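Local coordinates for Peptide/nickel transport system substrate-binding protein (Listeria monocytogenes serotype 1/2a, PDB 5KZT) that binds peptides as an OppA-type extracellular solute-binding protein and probably hands them to a membrane transporter for uptake, at residues 45-50 against 213-218; 277-282 against 292-297; 429-434 against 471-476. All coordinates share one frame; numbering follows the deposited sequence.

Contact 1 (45-50 against 213-218)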
loop_
_atom_site.group_PDB
_atom_site.type_symbol
_atom_site.label_atom_id
_atom_site.label_comp_id
_atom_site.label_asym_id
_atom_site.label_seq_id
_atom_site.Cartn_x
_atom_site.Cartn_y
_atom_site.Cartn_z
ATOM N N THR A 45 -4.811 15.827 0.917
ATOM C CA THR A 45 -4.312 17.042 1.564
ATOM C C THR A 45 -3.069 17.612 0.894
ATOM O O THR A 45 -2.685 18.752 1.145
ATOM C CB THR A 45 -4.027 16.779 3.054
ATOM O OG1 THR A 45 -3.003 15.811 3.203
ATOM C CG2 THR A 45 -5.245 16.236 3.747
ATOM N N ASN A 46 -2.442 16.821 0.031
ATOM C CA ASN A 46 -1.223 17.245 -0.629
ATOM C C ASN A 46 -1.215 16.746 -2.053
ATOM O O ASN A 46 -2.027 15.899 -2.428
ATOM C CB ASN A 46 -0.034 16.721 0.146
ATOM C CG ASN A 46 0.083 17.368 1.510
ATOM O OD1 ASN A 46 -0.440 16.857 2.498
ATOM N ND2 ASN A 46 0.708 18.528 1.558
ATOM N N GLU A 47 -0.299 17.284 -2.847
ATOM C CA GLU A 47 -0.306 17.016 -4.263
ATOM C C GLU A 47 1.097 17.159 -4.845
ATOM O O GLU A 47 1.846 18.047 -4.462
ATOM C CB GLU A 47 -1.287 17.977 -4.949
ATOM C CG GLU A 47 -1.492 17.761 -6.450
ATOM C CD GLU A 47 -2.447 18.778 -7.033
ATOM O OE1 GLU A 47 -3.679 18.518 -7.033
ATOM O OE2 GLU A 47 -1.978 19.851 -7.462
ATOM N N GLY A 48 1.435 16.256 -5.769
ATOM C CA GLY A 48 2.735 16.288 -6.455
ATOM C C GLY A 48 2.640 16.845 -7.861
ATOM O O GLY A 48 1.702 17.605 -8.185
ATOM N N LEU A 49 3.603 16.455 -8.694
ATOM C CA LEU A 49 3.692 16.923 -10.078
ATOM C C LEU A 49 2.548 16.401 -10.937
ATOM O O LEU A 49 2.100 17.102 -11.825
ATOM C CB LEU A 49 5.014 16.539 -10.719
ATOM C CG LEU A 49 6.253 17.130 -10.067
ATOM C CD1 LEU A 49 7.482 16.435 -10.624
ATOM C CD2 LEU A 49 6.331 18.635 -10.276
ATOM N N TYR A 50 2.101 15.174 -10.653
ATOM C CA TYR A 50 1.022 14.519 -11.381
ATOM C C TYR A 50 0.031 13.990 -10.363
ATOM O O TYR A 50 0.367 13.836 -9.205
ATOM C CB TYR A 50 1.558 13.356 -12.212
ATOM C CG TYR A 50 2.222 13.757 -13.519
ATOM C CD1 TYR A 50 3.462 14.386 -13.537
ATOM C CD2 TYR A 50 1.602 13.505 -14.751
ATOM C CE1 TYR A 50 4.064 14.758 -14.736
ATOM C CE2 TYR A 50 2.193 13.874 -15.935
ATOM C CZ TYR A 50 3.422 14.491 -15.918
ATOM O OH TYR A 50 3.971 14.860 -17.117
ATOM N N LYS A 213 -6.912 27.728 -0.203
ATOM C CA LYS A 213 -5.663 28.107 -0.890
ATOM C C LYS A 213 -5.184 27.100 -1.938
ATOM O O LYS A 213 -4.073 27.239 -2.470
ATOM C CB LYS A 213 -4.569 28.345 0.139
ATOM C CG LYS A 213 -4.830 29.536 1.035
ATOM C CD LYS A 213 -3.531 29.999 1.668
ATOM C CE LYS A 213 -3.763 30.881 2.888
ATOM N NZ LYS A 213 -4.340 30.081 4.007
ATOM N N TYR A 214 -6.001 26.084 -2.235
ATOM C CA TYR A 214 -5.695 25.136 -3.308
ATOM C C TYR A 214 -5.918 25.790 -4.671
ATOM O O TYR A 214 -6.949 26.428 -4.885
ATOM C CB TYR A 214 -6.560 23.885 -3.166
ATOM C CG TYR A 214 -6.364 22.836 -4.228
ATOM C CD1 TYR A 214 -5.100 22.341 -4.533
ATOM C CD2 TYR A 214 -7.464 22.308 -4.917
ATOM C CE1 TYR A 214 -4.931 21.368 -5.513
ATOM C CE2 TYR A 214 -7.312 21.335 -5.873
ATOM C CZ TYR A 214 -6.047 20.862 -6.174
ATOM O OH TYR A 214 -5.919 19.896 -7.141
ATOM N N TRP A 215 -4.947 25.627 -5.581
ATOM C CA TRP A 215 -4.985 26.281 -6.904
ATOM C C TRP A 215 -6.219 25.873 -7.713
ATOM O O TRP A 215 -6.736 26.672 -8.472
ATOM C CB TRP A 215 -3.692 26.015 -7.732
ATOM C CG TRP A 215 -3.535 24.592 -8.200
ATOM C CD1 TRP A 215 -2.914 23.581 -7.533
ATOM C CD2 TRP A 215 -4.033 24.029 -9.414
ATOM N NE1 TRP A 215 -3.008 22.414 -8.249
ATOM C CE2 TRP A 215 -3.687 22.663 -9.412
ATOM C CE3 TRP A 215 -4.765 24.541 -10.497
ATOM C CZ2 TRP A 215 -4.040 21.791 -10.459
ATOM C CZ3 TRP A 215 -5.104 23.678 -11.552
ATOM C CH2 TRP A 215 -4.737 22.311 -11.516
ATOM N N ASP A 216 -6.683 24.639 -7.551
ATOM C CA ASP A 216 -7.843 24.135 -8.311
ATOM C C ASP A 216 -9.117 24.008 -7.450
ATOM O O ASP A 216 -9.972 23.144 -7.687
ATOM C CB ASP A 216 -7.483 22.791 -8.949
ATOM C CG ASP A 216 -8.145 22.567 -10.287
ATOM O OD1 ASP A 216 -8.649 23.537 -10.888
ATOM O OD2 ASP A 216 -8.147 21.404 -10.743
ATOM N N LYS A 217 -9.267 24.903 -6.480
ATOM C CA LYS A 217 -10.368 24.812 -5.510
ATOM C C LYS A 217 -11.763 24.943 -6.134
ATOM O O LYS A 217 -12.737 24.425 -5.579
ATOM C CB LYS A 217 -10.202 25.858 -4.411
ATOM C CG LYS A 217 -10.461 27.290 -4.869
ATOM C CD LYS A 217 -9.959 28.304 -3.865
ATOM C CE LYS A 217 -10.291 29.703 -4.319
ATOM N NZ LYS A 217 -9.772 30.675 -3.326
ATOM N N ASP A 218 -11.866 25.616 -7.280
ATOM C CA ASP A 218 -13.162 25.744 -7.964
ATOM C C ASP A 218 -13.753 24.402 -8.457
ATOM O O ASP A 218 -14.959 24.301 -8.692
ATOM C CB ASP A 218 -13.083 26.762 -9.107
ATOM C CG ASP A 218 -12.996 28.223 -8.612
ATOM O OD1 ASP A 218 -13.168 28.514 -7.397
ATOM O OD2 ASP A 218 -12.765 29.107 -9.470
#
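Glu47 meets Tyr214 and Trp215 through its carboxylate, and the contact is polar. Glu47 lies in the loop after helix 36-45, and the two aromatic residues in the loop between strands 205-210 and 224-229. Each carboxylate oxygen takes one hydrogen bond. Tyr214 OH donates to Glu47 OE1 at 2.6 Å. Trp215 NE1 donates to Glu47 OE2 at 2.9 Å, and this bond is straight (179°). Both oxygens use their syn lone pairs, so the two donors sit in the fork of the carboxylate.

The carboxylate lies at the rim of each ring, near the ring plane, but is itself turned steeply against both rings. Glu47 has CG anti to its backbone N (chi1 -176°) and stays extended at chi2, which carries the carboxylate out to the two donors.

The type I turn from Tyr214 to Lys217 presents the phenol and the indole side by side. Lys522 also hydrogen-bonds Tyr214 OH and forms a salt bridge with Asp216, while Arg81 makes a cation-pi contact with Trp215.

Two neutral donors thus hold the buried carboxylate of Glu47 and fix its rotation. Lys522, bonded to the phenol oxygen, may help to stabilise the negative charge of Glu47.

Contact 2 (277-282 against 292-297)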
loop_
_atom_site.group_PDB
_atom_site.type_symbol
_atom_site.label_atom_id
_atom_site.label_comp_id
_atom_site.label_asym_id
_atom_site.label_seq_id
_atom_site.Cartn_x
_atom_site.Cartn_y
_atom_site.Cartn_z
ATOM N N PHE A 277 6.608 -15.109 6.249
ATOM C CA PHE A 277 7.349 -16.043 7.102
ATOM C C PHE A 277 8.634 -15.381 7.575
ATOM O O PHE A 277 9.612 -15.320 6.820
ATOM C CB PHE A 277 7.705 -17.285 6.291
ATOM C CG PHE A 277 6.507 -18.093 5.855
ATOM C CD1 PHE A 277 5.690 -18.718 6.797
ATOM C CD2 PHE A 277 6.218 -18.270 4.504
ATOM C CE1 PHE A 277 4.589 -19.473 6.398
ATOM C CE2 PHE A 277 5.118 -19.038 4.104
ATOM C CZ PHE A 277 4.307 -19.627 5.049
ATOM N N ASN A 278 8.655 -14.887 8.811
ATOM C CA ASN A 278 9.873 -14.276 9.346
ATOM C C ASN A 278 10.867 -15.363 9.711
ATOM O O ASN A 278 10.593 -16.210 10.570
ATOM C CB ASN A 278 9.612 -13.409 10.576
ATOM C CG ASN A 278 10.839 -12.644 11.022
ATOM O OD1 ASN A 278 11.802 -12.479 10.261
ATOM N ND2 ASN A 278 10.832 -12.196 12.275
ATOM N N GLN A 279 12.026 -15.301 9.079
ATOM C CA GLN A 279 13.071 -16.300 9.287
ATOM C C GLN A 279 14.026 -15.994 10.431
ATOM O O GLN A 279 14.816 -16.869 10.825
ATOM C CB GLN A 279 13.860 -16.494 8.000
ATOM C CG GLN A 279 12.968 -16.818 6.819
ATOM C CD GLN A 279 13.722 -17.331 5.616
ATOM O OE1 GLN A 279 14.827 -17.860 5.740
ATOM N NE2 GLN A 279 13.107 -17.216 4.441
ATOM N N LYS A 280 13.984 -14.776 10.965
ATOM C CA LYS A 280 14.905 -14.372 12.038
ATOM C C LYS A 280 14.268 -13.323 12.924
ATOM O O LYS A 280 13.814 -12.288 12.435
ATOM C CB LYS A 280 16.197 -13.807 11.452
ATOM C CG LYS A 280 17.213 -13.401 12.505
ATOM C CD LYS A 280 18.583 -13.165 11.888
ATOM C CE LYS A 280 19.289 -14.463 11.540
ATOM N NZ LYS A 280 20.756 -14.226 11.411
ATOM N N ARG A 281 14.261 -13.584 14.226
ATOM C CA ARG A 281 13.610 -12.716 15.187
ATOM C C ARG A 281 14.551 -12.523 16.371
ATOM O O ARG A 281 15.113 -13.492 16.890
ATOM C CB ARG A 281 12.305 -13.360 15.627
ATOM C CG ARG A 281 11.559 -12.594 16.681
ATOM C CD ARG A 281 10.230 -13.235 17.002
ATOM N NE ARG A 281 9.475 -12.312 17.832
ATOM C CZ ARG A 281 8.195 -12.434 18.148
ATOM N NH1 ARG A 281 7.480 -13.446 17.699
ATOM N NH2 ARG A 281 7.633 -11.510 18.913
ATOM N N ALA A 282 14.759 -11.266 16.762
ATOM C CA ALA A 282 15.687 -10.928 17.821
ATOM C C ALA A 282 17.090 -11.545 17.621
ATOM O O ALA A 282 17.746 -11.955 18.585
ATOM C CB ALA A 282 15.090 -11.321 19.166
ATOM N N ASN A 292 11.014 -26.438 4.620
ATOM C CA ASN A 292 9.954 -27.420 4.740
ATOM C C ASN A 292 8.841 -26.947 5.671
ATOM O O ASN A 292 7.674 -27.215 5.396
ATOM C CB ASN A 292 10.483 -28.765 5.206
ATOM C CG ASN A 292 10.931 -29.632 4.057
ATOM O OD1 ASN A 292 10.263 -29.710 3.026
ATOM N ND2 ASN A 292 12.043 -30.302 4.236
ATOM N N ILE A 293 9.205 -26.248 6.748
ATOM C CA ILE A 293 8.223 -25.705 7.686
ATOM C C ILE A 293 7.389 -24.588 7.033
ATOM O O ILE A 293 6.163 -24.564 7.221
ATOM C CB ILE A 293 8.899 -25.233 8.991
ATOM C CG1 ILE A 293 9.609 -26.414 9.695
ATOM C CG2 ILE A 293 7.916 -24.536 9.927
ATOM C CD1 ILE A 293 8.716 -27.578 10.070
ATOM N N ARG A 294 8.035 -23.699 6.265
ATOM C CA ARG A 294 7.306 -22.677 5.481
ATOM C C ARG A 294 6.287 -23.329 4.530
ATOM O O ARG A 294 5.127 -22.901 4.453
ATOM C CB ARG A 294 8.273 -21.794 4.665
ATOM C CG ARG A 294 9.211 -20.956 5.527
ATOM C CD ARG A 294 9.819 -19.819 4.746
ATOM N NE ARG A 294 10.670 -20.238 3.630
ATOM C CZ ARG A 294 11.951 -20.600 3.710
ATOM N NH1 ARG A 294 12.595 -20.685 4.880
ATOM N NH2 ARG A 294 12.602 -20.915 2.588
ATOM N N LYS A 295 6.749 -24.365 3.823
ATOM C CA LYS A 295 5.935 -25.106 2.850
ATOM C C LYS A 295 4.738 -25.780 3.528
ATOM O O LYS A 295 3.652 -25.808 2.964
ATOM C CB LYS A 295 6.792 -26.158 2.118
ATOM C CG LYS A 295 6.052 -26.904 1.014
ATOM C CD LYS A 295 6.932 -27.919 0.292
ATOM C CE LYS A 295 7.898 -27.267 -0.693
ATOM N NZ LYS A 295 7.168 -26.648 -1.834
ATOM N N ALA A 296 4.963 -26.323 4.724
ATOM C CA ALA A 296 3.904 -27.010 5.482
ATOM C C ALA A 296 2.758 -26.055 5.804
ATOM O O ALA A 296 1.595 -26.359 5.510
ATOM C CB ALA A 296 4.459 -27.598 6.760
ATOM N N ILE A 297 3.099 -24.902 6.388
ATOM C CA ILE A 297 2.102 -23.869 6.710
ATOM C C ILE A 297 1.420 -23.387 5.409
ATOM O O ILE A 297 0.189 -23.274 5.349
ATOM C CB ILE A 297 2.751 -22.660 7.443
ATOM C CG1 ILE A 297 3.362 -23.071 8.797
ATOM C CG2 ILE A 297 1.776 -21.493 7.604
ATOM C CD1 ILE A 297 2.423 -23.626 9.815
HETATM O O HOH W 1 15.763 -20.179 4.417
#
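Phe277 and Arg294 meet because each turns CG beside its own backbone N and away from its carbonyl carbon. The Phe277 ring then lies against the flank of helix 291-299. The Arg294 chain passes over one ring face, and a bend at chi3 (-63°) turns its guanidinium toward Gln279.

One part of the contact is apolar. Arg294 CB makes a CH-pi contact with the Phe277 ring, 4.2 Å from the centroid and 13° off the ring normal. Arg294 CD packs on Phe277 CB at 3.6 Å. Ile297 takes the ring edge instead: its CG2 lies near the ring plane, 3.7 Å from Phe277 CE1.

The second part is polar. The Gln279 amide stacks on one face of the Arg294 guanidinium, with the planes only 9° apart. Gln279 NE2 is 3.5 Å from Arg294 NH1, and no hydrogen bond joins them. A water makes the link: it donates to Gln279 OE1 at 2.8 Å and accepts from Arg294 NH1 at 3.2 Å.

The guanidinium has further partners in backbone carbonyls. NH1 donates to Phe288 O, NH2 to Asp488 O and NE to Val489 O. These bonds hold the guanidinium in place against the Gln279 amide.

Phe277 ends the long strand 264-277, and Gln279 precedes the short hairpin of 280-281 and 284-285. Helix 291-299 follows that hairpin and folds back on the strand end. Helix 348-362 packs against helix 291-299, touching Ile293 and Ala296 among others.

Contact 3 (429-434 against 471-476)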
loop_
_atom_site.group_PDB
_atom_site.type_symbol
_atom_site.label_atom_id
_atom_site.label_comp_id
_atom_site.label_asym_id
_atom_site.label_seq_id
_atom_site.Cartn_x
_atom_site.Cartn_y
_atom_site.Cartn_z
ATOM N N TYR A 429 2.154 1.386 -8.836
ATOM C CA TYR A 429 2.191 1.680 -10.257
ATOM C C TYR A 429 1.958 0.369 -11.001
ATOM O O TYR A 429 2.032 -0.697 -10.389
ATOM C CB TYR A 429 3.532 2.303 -10.663
ATOM C CG TYR A 429 4.748 1.493 -10.266
ATOM C CD1 TYR A 429 5.345 1.651 -9.011
ATOM C CD2 TYR A 429 5.345 0.624 -11.178
ATOM C CE1 TYR A 429 6.475 0.921 -8.652
ATOM C CE2 TYR A 429 6.470 -0.096 -10.837
ATOM C CZ TYR A 429 7.024 0.040 -9.570
ATOM O OH TYR A 429 8.138 -0.703 -9.282
ATOM N N GLN A 430 1.731 0.455 -12.307
ATOM C CA GLN A 430 1.238 -0.678 -13.081
ATOM C C GLN A 430 2.352 -1.464 -13.780
ATOM O O GLN A 430 2.585 -1.324 -14.966
ATOM C CB GLN A 430 0.146 -0.216 -14.061
ATOM C CG GLN A 430 -0.711 -1.368 -14.560
ATOM C CD GLN A 430 -1.705 -0.942 -15.611
ATOM O OE1 GLN A 430 -2.330 0.126 -15.487
ATOM N NE2 GLN A 430 -1.868 -1.781 -16.676
ATOM N N ASP A 431 3.021 -2.299 -13.004
ATOM C CA ASP A 431 4.127 -3.124 -13.477
ATOM C C ASP A 431 4.346 -4.174 -12.382
ATOM O O ASP A 431 4.106 -3.879 -11.209
ATOM C CB ASP A 431 5.376 -2.240 -13.655
ATOM C CG ASP A 431 6.585 -3.004 -14.177
ATOM O OD1 ASP A 431 6.752 -3.092 -15.406
ATOM O OD2 ASP A 431 7.377 -3.514 -13.367
ATOM N N PRO A 432 4.793 -5.404 -12.737
ATOM C CA PRO A 432 4.984 -6.422 -11.702
ATOM C C PRO A 432 5.987 -6.068 -10.596
ATOM O O PRO A 432 5.866 -6.563 -9.476
ATOM C CB PRO A 432 5.494 -7.632 -12.498
ATOM C CG PRO A 432 4.977 -7.427 -13.874
ATOM C CD PRO A 432 5.071 -5.948 -14.085
ATOM N N SER A 433 6.954 -5.213 -10.918
ATOM C CA SER A 433 7.987 -4.804 -9.967
ATOM C C SER A 433 7.452 -4.161 -8.697
ATOM O O SER A 433 8.088 -4.280 -7.649
ATOM C CB SER A 433 9.016 -3.881 -10.633
ATOM O OG SER A 433 8.435 -2.654 -11.055
ATOM N N THR A 434 6.301 -3.490 -8.757
ATOM C CA THR A 434 5.715 -2.950 -7.533
ATOM C C THR A 434 5.534 -4.040 -6.456
ATOM O O THR A 434 5.743 -3.780 -5.271
ATOM C CB THR A 434 4.409 -2.160 -7.774
ATOM O OG1 THR A 434 4.037 -1.479 -6.557
ATOM C CG2 THR A 434 3.260 -3.052 -8.263
ATOM N N GLN A 471 11.196 -6.426 -23.338
ATOM C CA GLN A 471 10.634 -7.775 -23.363
ATOM C C GLN A 471 11.471 -8.691 -22.454
ATOM O O GLN A 471 10.916 -9.490 -21.712
ATOM C CB GLN A 471 10.603 -8.358 -24.784
ATOM C CG GLN A 471 9.849 -9.686 -24.899
ATOM C CD GLN A 471 8.363 -9.523 -24.602
ATOM O OE1 GLN A 471 7.683 -8.776 -25.285
ATOM N NE2 GLN A 471 7.864 -10.205 -23.575
ATOM N N LYS A 472 12.805 -8.597 -22.548
ATOM C CA LYS A 472 13.694 -9.356 -21.648
ATOM C C LYS A 472 13.427 -9.066 -20.170
ATOM O O LYS A 472 13.424 -9.984 -19.362
ATOM C CB LYS A 472 15.180 -9.122 -21.969
ATOM C CG LYS A 472 15.646 -9.852 -23.220
ATOM C CD LYS A 472 17.130 -10.191 -23.166
ATOM C CE LYS A 472 17.604 -10.885 -24.436
ATOM N NZ LYS A 472 17.497 -10.001 -25.637
ATOM N N ARG A 473 13.200 -7.795 -19.824
ATOM C CA ARG A 473 12.860 -7.415 -18.444
ATOM C C ARG A 473 11.585 -8.121 -18.016
ATOM O O ARG A 473 11.538 -8.740 -16.954
ATOM C CB ARG A 473 12.694 -5.898 -18.318
ATOM C CG ARG A 473 12.226 -5.421 -16.950
ATOM C CD ARG A 473 12.399 -3.924 -16.759
ATOM N NE ARG A 473 11.734 -3.465 -15.535
ATOM C CZ ARG A 473 10.426 -3.186 -15.416
ATOM N NH1 ARG A 473 9.590 -3.297 -16.454
ATOM N NH2 ARG A 473 9.944 -2.791 -14.238
ATOM N N TRP A 474 10.559 -8.032 -18.860
ATOM C CA TRP A 474 9.276 -8.677 -18.560
ATOM C C TRP A 474 9.457 -10.182 -18.338
ATOM O O TRP A 474 9.036 -10.711 -17.303
ATOM C CB TRP A 474 8.261 -8.422 -19.682
ATOM C CG TRP A 474 6.990 -9.168 -19.464
ATOM C CD1 TRP A 474 6.676 -10.421 -19.922
ATOM C CD2 TRP A 474 5.877 -8.723 -18.706
ATOM N NE1 TRP A 474 5.416 -10.782 -19.483
ATOM C CE2 TRP A 474 4.907 -9.754 -18.734
ATOM C CE3 TRP A 474 5.597 -7.547 -18.004
ATOM C CZ2 TRP A 474 3.657 -9.627 -18.110
ATOM C CZ3 TRP A 474 4.362 -7.428 -17.358
ATOM C CH2 TRP A 474 3.407 -8.464 -17.420
ATOM N N ASP A 475 10.105 -10.859 -19.287
ATOM C CA ASP A 475 10.286 -12.321 -19.194
ATOM C C ASP A 475 10.981 -12.739 -17.890
ATOM O O ASP A 475 10.601 -13.727 -17.259
ATOM C CB ASP A 475 11.047 -12.893 -20.409
ATOM C CG ASP A 475 10.298 -12.697 -21.733
ATOM O OD1 ASP A 475 9.093 -12.385 -21.706
ATOM O OD2 ASP A 475 10.926 -12.838 -22.799
ATOM N N GLU A 476 11.981 -11.961 -17.487
ATOM C CA GLU A 476 12.700 -12.223 -16.251
ATOM C C GLU A 476 11.823 -12.018 -15.027
ATOM O O GLU A 476 11.849 -12.846 -14.126
ATOM C CB GLU A 476 13.968 -11.371 -16.179
ATOM C CG GLU A 476 14.994 -11.739 -17.247
ATOM C CD GLU A 476 15.660 -13.090 -17.010
ATOM O OE1 GLU A 476 16.523 -13.179 -16.110
ATOM O OE2 GLU A 476 15.344 -14.063 -17.743
#
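A salt bridge between Asp431 and Arg473 leads this contact. The guanidinium grips the carboxylate end-on with two nitrogens, one to each oxygen. Arg473 NH1 donates to Asp431 OD1 at 3.0 Å. That oxygen lies near the guanidinium plane and is met on its syn side. Arg473 NH2 reaches Asp431 OD2 at 2.8 Å, but from above the carboxylate plane and with a more bent angle of 135°. The pairing is therefore skewed, with the two planes 26° apart. With chi1 at 175° and the chain straight as far as NE, Arg473 reaches Asp431 from its helix.

Hydrogen bonds within 429-434 hold the same carboxylate. Asp431 OD2 also accepts from Ser433 N at 3.0 Å, a capping bond in the turn that leads into the helix. Ser433 OG donates to the same oxygen, Asp431 OD2, at 2.7 Å. Both meet it on the anti side. Three donors thus grip OD2, which would be expected to favour the charged form of Asp431.

The apolar part lies beside the ion pair. Pro432 CG touches Trp474 CZ3 at 3.5 Å, the two side chains crossing at about a right angle. The other end of that indole is held by Glu339, whose OE1 accepts from Trp474 NE1.

The contact joins the turn leading into helix 433-436 to residues 471-476 of helix 471-487. Met477, further along the latter helix, touches Asp431, Pro432 and Ser433. Helix 157-161 packs on Tyr429 at the other end of 429-434, and Thr327 touches both Pro432 and Trp474.

In the fold
The three contacts follow one another along the chain, and none touches another. Contacts 1 and 2 lie on opposite sides of the chain's centre, their own centres about 45 Å apart. Contact 3 is nearer to both: its nearest atoms come within about 11 Å of contact 1 and 16 Å of contact 2. Helix 157-161 is a shared neighbour, touching Leu49 and Tyr50 of contact 1 and Tyr429 of contact 3. Helix 471-487 runs from contact 3 toward Asp488 and Val489, whose carbonyls bind the arginine of contact 2. In relatives of this family the peptide lies in a cleft between two lobes; no residue of these contacts is known to bind it.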